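Local coordinates for uncharacterized protein (Arthrobacter sp., PDB 3KOP), which is of unknown function but adopts a cyclophilin-like fold and assembles with further copies of itself, at residues M20-I24 with K36-D41; S59-H63 with I169-A174. All coordinates share one frame; numbering follows the deposited sequence.

In the fold
From the N terminus, the chain runs through helix 4-19 and enters strand 23-28. Interaction 1 forms when the chain turns back and strand 33-39 pairs with it, which closes a short hairpin loop. Only after that does residue 59 open interaction 2. This second contact spans more than a hundred residues, closing when the end of helix 159-172 reaches strand 57-63. The two contacts therefore follow in series and neither nest nor cross. Both reach the same antiparallel sheet, on opposite sides of the chain's centre, with their own centres about 25 Å apart. Interaction 1 joins two strands; interaction 2 joins a strand to a helix end.

Interaction 1: M20-I24 with K36-D41; sequences MARYI and KALLLD
Arg22 and Asp41 form a two-pronged salt bridge at the open end of an antiparallel beta hairpin. Arg22 presents its guanidinium side-on. Arg22 NE reaches Asp41 OD2 at 2.9 Å, and Arg22 NH2 reaches Asp41 OD1 at the same 2.9 Å. Both oxygens are met on their syn side, and the guanidinium and carboxylate planes lie 32° apart. Each carboxylate oxygen thus has an arginine N-H. Asp41 OD2 also takes a bond from a water, 2.8 Å away. That water donates to Leu39 O as well and accepts from Arg22 N, so one molecule links three polar groups where strand pairing gives way to loop. The guanidinium carries Leu39 CD2 over one face.

Further along, the backbones pair directly. Leu39 N donates to Arg22 O at 3.0 Å. Ile24 and Ala37 form a hydrogen-bonded pair, with N and O of each used by the other. Tyr23 and Leu38 are the adjoining non-hydrogen-bonded pair. With CG beside the backbone N (chi1 -62°), the Tyr23 side chain crosses that of Leu38 at a slant, and Leu38 CD1 makes an off-centre CH-pi contact 4.1 Å from the Tyr23 ring centroid. Leu38 CD1 also touches Ala21 CB.

On the face of the sheet that carries Ile24 and Ala37, Ile24 CG2 meets Leu39 CD1 at 3.7 Å. Trp52 of helix 45-54 packs on both Ile24 and Leu39 and makes a cation-pi contact with Arg22. Strand 145-157 pairs with the outer edge of 33-39, while Tyr23 bonds through its backbone to Ala184.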
HETATM    1  N   MSE F  20       1.575 -35.595  15.749  1.00 28.06           N
HETATM    2  CA  MSE F  20       2.906 -35.552  15.197  1.00 27.55           C
HETATM    3  C   MSE F  20       3.589 -34.191  15.334  1.00 25.98           C
HETATM    4  O   MSE F  20       4.543 -33.946  14.624  1.00 26.39           O
HETATM    5  CB  MSE F  20       2.879 -35.939  13.714  1.00 27.85           C
HETATM    6  CG  MSE F  20       2.139 -34.908  12.784  1.00 29.21           C
HETATM    7 SE   MSE F  20       2.737 -34.773  10.867  0.75 32.88          SE
HETATM    8  CE  MSE F  20       4.395 -33.702  11.228  1.00 29.44           C
ATOM      9  N   ALA F  21       3.113 -33.316  16.216  1.00 24.19           N
ATOM     10  CA  ALA F  21       3.691 -31.997  16.348  1.00 22.88           C
ATOM     11  C   ALA F  21       5.204 -32.130  16.529  1.00 21.51           C
ATOM     12  O   ALA F  21       5.680 -32.908  17.367  1.00 20.73           O
ATOM     13  CB  ALA F  21       3.063 -31.250  17.551  1.00 22.85           C
ATOM     14  N   ARG F  22       5.964 -31.416  15.722  1.00 19.77           N
ATOM     15  CA  ARG F  22       7.398 -31.235  16.030  1.00 19.16           C
ATOM     16  C   ARG F  22       7.738 -29.789  16.277  1.00 18.27           C
ATOM     17  O   ARG F  22       7.049 -28.891  15.779  1.00 17.53           O
ATOM     18  CB  ARG F  22       8.295 -31.718  14.922  1.00 19.54           C
ATOM     19  CG  ARG F  22       7.683 -31.995  13.652  1.00 20.67           C
ATOM     20  CD  ARG F  22       8.767 -32.387  12.625  1.00 20.58           C
ATOM     21  NE  ARG F  22       8.433 -31.862  11.318  1.00 19.20           N
ATOM     22  CZ  ARG F  22       9.101 -32.126  10.194  1.00 18.74           C
ATOM     23  NH1 ARG F  22      10.180 -32.898  10.185  1.00 19.43           N
ATOM     24  NH2 ARG F  22       8.683 -31.599   9.064  1.00 17.93           N
ATOM     25  N   TYR F  23       8.832 -29.576  17.008  1.00 17.12           N
ATOM     26  CA  TYR F  23       9.192 -28.275  17.513  1.00 16.65           C
ATOM     27  C   TYR F  23      10.638 -27.950  17.213  1.00 16.43           C
ATOM     28  O   TYR F  23      11.502 -28.860  17.073  1.00 15.58           O
ATOM     29  CB  TYR F  23       8.966 -28.221  19.028  1.00 16.95           C
ATOM     30  CG  TYR F  23       7.528 -28.419  19.412  1.00 17.71           C
ATOM     31  CD1 TYR F  23       6.665 -27.337  19.565  1.00 18.88           C
ATOM     32  CD2 TYR F  23       7.003 -29.710  19.585  1.00 18.84           C
ATOM     33  CE1 TYR F  23       5.311 -27.532  19.888  1.00 20.13           C
ATOM     34  CE2 TYR F  23       5.652 -29.893  19.903  1.00 19.99           C
ATOM     35  CZ  TYR F  23       4.835 -28.815  20.071  1.00 20.74           C
ATOM     36  OH  TYR F  23       3.535 -29.055  20.393  1.00 22.15           O
ATOM     37  N   ILE F  24      10.899 -26.656  17.094  1.00 15.55           N
ATOM     38  CA  ILE F  24      12.260 -26.150  16.947  1.00 16.13           C
ATOM     39  C   ILE F  24      12.552 -25.177  18.088  1.00 16.01           C
ATOM     40  O   ILE F  24      11.652 -24.514  18.613  1.00 16.54           O
ATOM     41  CB  ILE F  24      12.465 -25.487  15.548  1.00 16.00           C
ATOM     42  CG1 ILE F  24      11.510 -24.285  15.355  1.00 15.35           C
ATOM     43  CG2 ILE F  24      12.272 -26.550  14.442  1.00 15.34           C
ATOM     44  CD1 ILE F  24      11.790 -23.425  14.145  1.00 15.50           C
ATOM     45  N   LYS F  36      10.677 -21.702  21.980  1.00 16.44           N
ATOM     46  CA  LYS F  36      10.307 -22.899  21.258  1.00 17.12           C
ATOM     47  C   LYS F  36       9.126 -22.606  20.352  1.00 16.06           C
ATOM     48  O   LYS F  36       8.194 -21.922  20.754  1.00 15.86           O
ATOM     49  CB  LYS F  36       9.936 -24.045  22.209  1.00 17.12           C
ATOM     50  CG  LYS F  36       9.679 -25.341  21.489  1.00 21.35           C
ATOM     51  CD  LYS F  36       9.135 -26.456  22.382  1.00 25.15           C
ATOM     52  CE  LYS F  36      10.161 -27.000  23.272  1.00 27.53           C
ATOM     53  NZ  LYS F  36       9.709 -28.373  23.803  1.00 32.34           N
ATOM     54  N   ALA F  37       9.189 -23.160  19.143  1.00 15.42           N
ATOM     55  CA  ALA F  37       8.208 -22.925  18.112  1.00 15.69           C
ATOM     56  C   ALA F  37       7.697 -24.238  17.566  1.00 15.57           C
ATOM     57  O   ALA F  37       8.464 -25.181  17.382  1.00 15.15           O
ATOM     58  CB  ALA F  37       8.815 -22.071  16.984  1.00 14.35           C
ATOM     59  N   LEU F  38       6.390 -24.274  17.331  1.00 15.54           N
ATOM     60  CA  LEU F  38       5.732 -25.358  16.672  1.00 15.25           C
ATOM     61  C   LEU F  38       5.910 -25.198  15.187  1.00 15.47           C
ATOM     62  O   LEU F  38       5.620 -24.156  14.616  1.00 14.76           O
ATOM     63  CB  LEU F  38       4.255 -25.340  16.992  1.00 15.46           C
ATOM     64  CG  LEU F  38       3.364 -26.257  16.186  1.00 16.70           C
ATOM     65  CD1 LEU F  38       3.632 -27.747  16.642  1.00 15.76           C
ATOM     66  CD2 LEU F  38       1.904 -25.853  16.361  1.00 17.34           C
ATOM     67  N   LEU F  39       6.331 -26.280  14.548  1.00 14.67           N
ATOM     68  CA  LEU F  39       6.512 -26.283  13.127  1.00 15.53           C
ATOM     69  C   LEU F  39       5.167 -26.524  12.446  1.00 15.08           C
ATOM     70  O   LEU F  39       4.451 -27.419  12.836  1.00 15.11           O
ATOM     71  CB  LEU F  39       7.494 -27.388  12.802  1.00 15.72           C
ATOM     72  CG  LEU F  39       8.639 -27.096  11.914  1.00 18.31           C
ATOM     73  CD1 LEU F  39       9.382 -25.821  12.320  1.00 16.61           C
ATOM     74  CD2 LEU F  39       9.593 -28.325  11.920  1.00 17.54           C
ATOM     75  N   LEU F  40       4.831 -25.716  11.435  1.00 15.08           N
ATOM     76  CA  LEU F  40       3.492 -25.719  10.851  1.00 14.94           C
ATOM     77  C   LEU F  40       3.416 -26.715   9.679  1.00 15.40           C
ATOM     78  O   LEU F  40       3.283 -26.337   8.503  1.00 14.29           O
ATOM     79  CB  LEU F  40       3.071 -24.308  10.433  1.00 14.63           C
ATOM     80  CG  LEU F  40       2.957 -23.274  11.566  1.00 14.67           C
ATOM     81  CD1 LEU F  40       2.634 -21.917  10.931  1.00 12.26           C
ATOM     82  CD2 LEU F  40       1.927 -23.662  12.699  1.00 13.81           C
ATOM     83  N   ASP F  41       3.524 -27.998  10.040  1.00 15.74           N
ATOM     84  CA  ASP F  41       3.484 -29.100   9.063  1.00 16.70           C
ATOM     85  C   ASP F  41       2.156 -29.204   8.355  1.00 17.45           C
ATOM     86  O   ASP F  41       2.112 -29.700   7.235  1.00 18.26           O
ATOM     87  CB  ASP F  41       3.838 -30.430   9.740  1.00 16.93           C
ATOM     88  CG  ASP F  41       5.312 -30.559   9.999  1.00 16.96           C
ATOM     89  OD1 ASP F  41       6.060 -30.405   9.037  1.00 17.69           O
ATOM     90  OD2 ASP F  41       5.728 -30.821  11.135  1.00 19.20           O
TER
HETATM   91  O   HOH W   1       4.540 -30.002  13.493  1.00 13.65           O

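Interaction 2: S59-H63 with I169-A174; sequences SQVFH and IWMGGA
Val61 turns CG1 into the position between its backbone N and carbonyl carbon (chi1 77°), where Val61 CG1 meets Ala174 CB at 3.7 Å and faces Ile169 CD1 tip to tip. His63 instead swings its ring away from its own N (chi1 -162°), which lays it against Trp170. This is a helix end packed on a strand of the cyclophilin-like fold: helix 159-172 finishes beside strand 57-63.

The imidazole is met obliquely. His63 CD2 lies 3.7 Å from Trp170 CB, and the His63 ring and the five-membered ring of Trp170 have planes 41° apart. Their polar ends look to other partners. His63 NE2 bonds to Tyr133 OH, while Trp170 NE1 donates to His63 O of the second subunit. The reciprocal bond is present too, so the contact also lies at a subunit interface. Leu28 packs on both Val61 and Ile169, and Ile71 on Val61 and His63.

The helix ends at Gly172; Gly173 leaves it with a positive phi, though its N still bonds to Ile169 O. The chain then brings Ala174 against the strand, with Ala174 CB 3.4 Å from Val61 O. The Gln60 side chain places its amide beside both backbones. Gln60 NE2 gives one N-H to Val61 O at 2.9 Å, on a lone pair. The same Gln60 NE2 also donates to Ala174 O at 2.8 Å, from above the plane of that carbonyl.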
ATOM      1  N   SER F  59      23.606 -18.280  12.376  1.00 18.96           N
ATOM      2  CA  SER F  59      24.375 -17.213  11.789  1.00 18.59           C
ATOM      3  C   SER F  59      24.129 -15.896  12.517  1.00 17.34           C
ATOM      4  O   SER F  59      23.219 -15.785  13.317  1.00 16.24           O
ATOM      5  CB  SER F  59      23.995 -17.091  10.323  1.00 19.17           C
ATOM      6  OG  SER F  59      24.757 -16.096   9.686  1.00 22.15           O
ATOM      7  N   GLN F  60      24.971 -14.918  12.228  1.00 16.46           N
ATOM      8  CA  GLN F  60      24.861 -13.556  12.780  1.00 16.07           C
ATOM      9  C   GLN F  60      23.427 -13.081  12.729  1.00 15.30           C
ATOM     10  O   GLN F  60      22.747 -13.224  11.708  1.00 14.52           O
ATOM     11  CB  GLN F  60      25.753 -12.613  11.942  1.00 16.13           C
ATOM     12  CG  GLN F  60      25.534 -11.132  12.150  1.00 16.59           C
ATOM     13  CD  GLN F  60      26.122 -10.671  13.460  1.00 18.16           C
ATOM     14  OE1 GLN F  60      27.313 -10.826  13.672  1.00 18.69           O
ATOM     15  NE2 GLN F  60      25.286 -10.088  14.342  1.00 16.04           N
ATOM     16  N   VAL F  61      22.968 -12.496  13.829  1.00 15.16           N
ATOM     17  CA  VAL F  61      21.608 -11.959  13.908  1.00 14.31           C
ATOM     18  C   VAL F  61      21.563 -10.512  13.409  1.00 14.54           C
ATOM     19  O   VAL F  61      22.544  -9.739  13.527  1.00 14.96           O
ATOM     20  CB  VAL F  61      21.042 -12.045  15.364  1.00 14.43           C
ATOM     21  CG1 VAL F  61      21.634 -10.933  16.256  1.00 13.59           C
ATOM     22  CG2 VAL F  61      19.467 -11.967  15.342  1.00 14.30           C
ATOM     23  N   PHE F  62      20.423 -10.125  12.862  1.00 14.03           N
ATOM     24  CA  PHE F  62      20.185  -8.742  12.488  1.00 14.52           C
ATOM     25  C   PHE F  62      18.817  -8.330  12.992  1.00 14.14           C
ATOM     26  O   PHE F  62      17.914  -9.134  13.037  1.00 14.11           O
ATOM     27  CB  PHE F  62      20.213  -8.579  10.975  1.00 15.01           C
ATOM     28  CG  PHE F  62      21.502  -9.014  10.334  1.00 14.68           C
ATOM     29  CD1 PHE F  62      22.565  -8.151  10.248  1.00 16.40           C
ATOM     30  CD2 PHE F  62      21.611 -10.249   9.738  1.00 16.28           C
ATOM     31  CE1 PHE F  62      23.743  -8.535   9.649  1.00 16.99           C
ATOM     32  CE2 PHE F  62      22.793 -10.640   9.137  1.00 15.95           C
ATOM     33  CZ  PHE F  62      23.855  -9.779   9.096  1.00 16.93           C
ATOM     34  N   HIS F  63      18.685  -7.081  13.415  1.00 13.79           N
ATOM     35  CA  HIS F  63      17.365  -6.523  13.661  1.00 13.49           C
ATOM     36  C   HIS F  63      16.813  -5.899  12.387  1.00 13.89           C
ATOM     37  O   HIS F  63      17.522  -5.190  11.684  1.00 14.14           O
ATOM     38  CB  HIS F  63      17.399  -5.457  14.721  1.00 13.52           C
ATOM     39  CG  HIS F  63      16.051  -5.179  15.297  1.00 13.40           C
ATOM     40  ND1 HIS F  63      15.065  -4.550  14.571  1.00 11.94           N
ATOM     41  CD2 HIS F  63      15.504  -5.504  16.491  1.00 13.94           C
ATOM     42  CE1 HIS F  63      13.966  -4.482  15.307  1.00 13.79           C
ATOM     43  NE2 HIS F  63      14.209  -5.032  16.482  1.00 14.14           N
ATOM     44  N   ILE F 169      18.544  -6.285  21.476  1.00 15.94           N
ATOM     45  CA  ILE F 169      19.307  -6.221  20.228  1.00 15.71           C
ATOM     46  C   ILE F 169      19.106  -4.858  19.548  1.00 16.00           C
ATOM     47  O   ILE F 169      20.058  -4.248  19.050  1.00 16.39           O
ATOM     48  CB  ILE F 169      18.970  -7.382  19.278  1.00 15.36           C
ATOM     49  CG1 ILE F 169      19.461  -8.685  19.887  1.00 15.02           C
ATOM     50  CG2 ILE F 169      19.564  -7.157  17.873  1.00 13.68           C
ATOM     51  CD1 ILE F 169      18.936  -9.946  19.174  1.00 14.53           C
ATOM     52  N   TRP F 170      17.875  -4.367  19.557  1.00 16.51           N
ATOM     53  CA  TRP F 170      17.550  -3.089  18.940  1.00 16.87           C
ATOM     54  C   TRP F 170      18.351  -1.951  19.623  1.00 17.56           C
ATOM     55  O   TRP F 170      19.004  -1.164  18.944  1.00 17.73           O
ATOM     56  CB  TRP F 170      16.028  -2.855  18.987  1.00 16.93           C
ATOM     57  CG  TRP F 170      15.616  -1.495  18.562  1.00 18.20           C
ATOM     58  CD1 TRP F 170      15.967  -0.849  17.410  1.00 19.00           C
ATOM     59  CD2 TRP F 170      14.745  -0.603  19.271  1.00 18.81           C
ATOM     60  NE1 TRP F 170      15.392   0.418  17.379  1.00 19.19           N
ATOM     61  CE2 TRP F 170      14.635   0.582  18.505  1.00 19.06           C
ATOM     62  CE3 TRP F 170      14.067  -0.680  20.495  1.00 20.67           C
ATOM     63  CZ2 TRP F 170      13.867   1.679  18.923  1.00 20.66           C
ATOM     64  CZ3 TRP F 170      13.285   0.417  20.895  1.00 21.45           C
ATOM     65  CH2 TRP F 170      13.207   1.576  20.110  1.00 20.61           C
HETATM   66  N   MSE F 171      18.317  -1.884  20.956  1.00 17.32           N
HETATM   67  CA  MSE F 171      18.992  -0.812  21.697  1.00 17.55           C
HETATM   68  C   MSE F 171      20.478  -1.066  21.956  1.00 18.12           C
HETATM   69  O   MSE F 171      21.248  -0.104  22.039  1.00 18.02           O
HETATM   70  CB  MSE F 171      18.298  -0.575  23.051  1.00 17.51           C
HETATM   71  CG  MSE F 171      16.826  -0.119  22.895  1.00 18.64           C
HETATM   72 SE   MSE F 171      16.722   1.549  21.898  0.75 19.49          SE
HETATM   73  CE  MSE F 171      17.915   2.611  22.994  1.00 16.80           C
ATOM     74  N   GLY F 172      20.858  -2.335  22.125  1.00 18.48           N
ATOM     75  CA  GLY F 172      22.207  -2.729  22.550  1.00 18.71           C
ATOM     76  C   GLY F 172      23.074  -3.320  21.454  1.00 19.23           C
ATOM     77  O   GLY F 172      24.270  -3.522  21.654  1.00 19.52           O
ATOM     78  N   GLY F 173      22.486  -3.599  20.291  1.00 18.95           N
ATOM     79  CA  GLY F 173      23.250  -4.062  19.164  1.00 19.00           C
ATOM     80  C   GLY F 173      23.258  -5.562  18.978  1.00 19.27           C
ATOM     81  O   GLY F 173      22.843  -6.316  19.874  1.00 18.96           O
ATOM     82  N   ALA F 174      23.764  -5.981  17.819  1.00 19.10           N
ATOM     83  CA  ALA F 174      23.829  -7.397  17.423  1.00 19.81           C
ATOM     84  C   ALA F 174      25.249  -7.967  17.399  1.00 20.41           C
ATOM     85  O   ALA F 174      25.428  -9.106  16.970  1.00 20.22           O
ATOM     86  CB  ALA F 174      23.162  -7.587  16.043  1.00 18.59           C
TER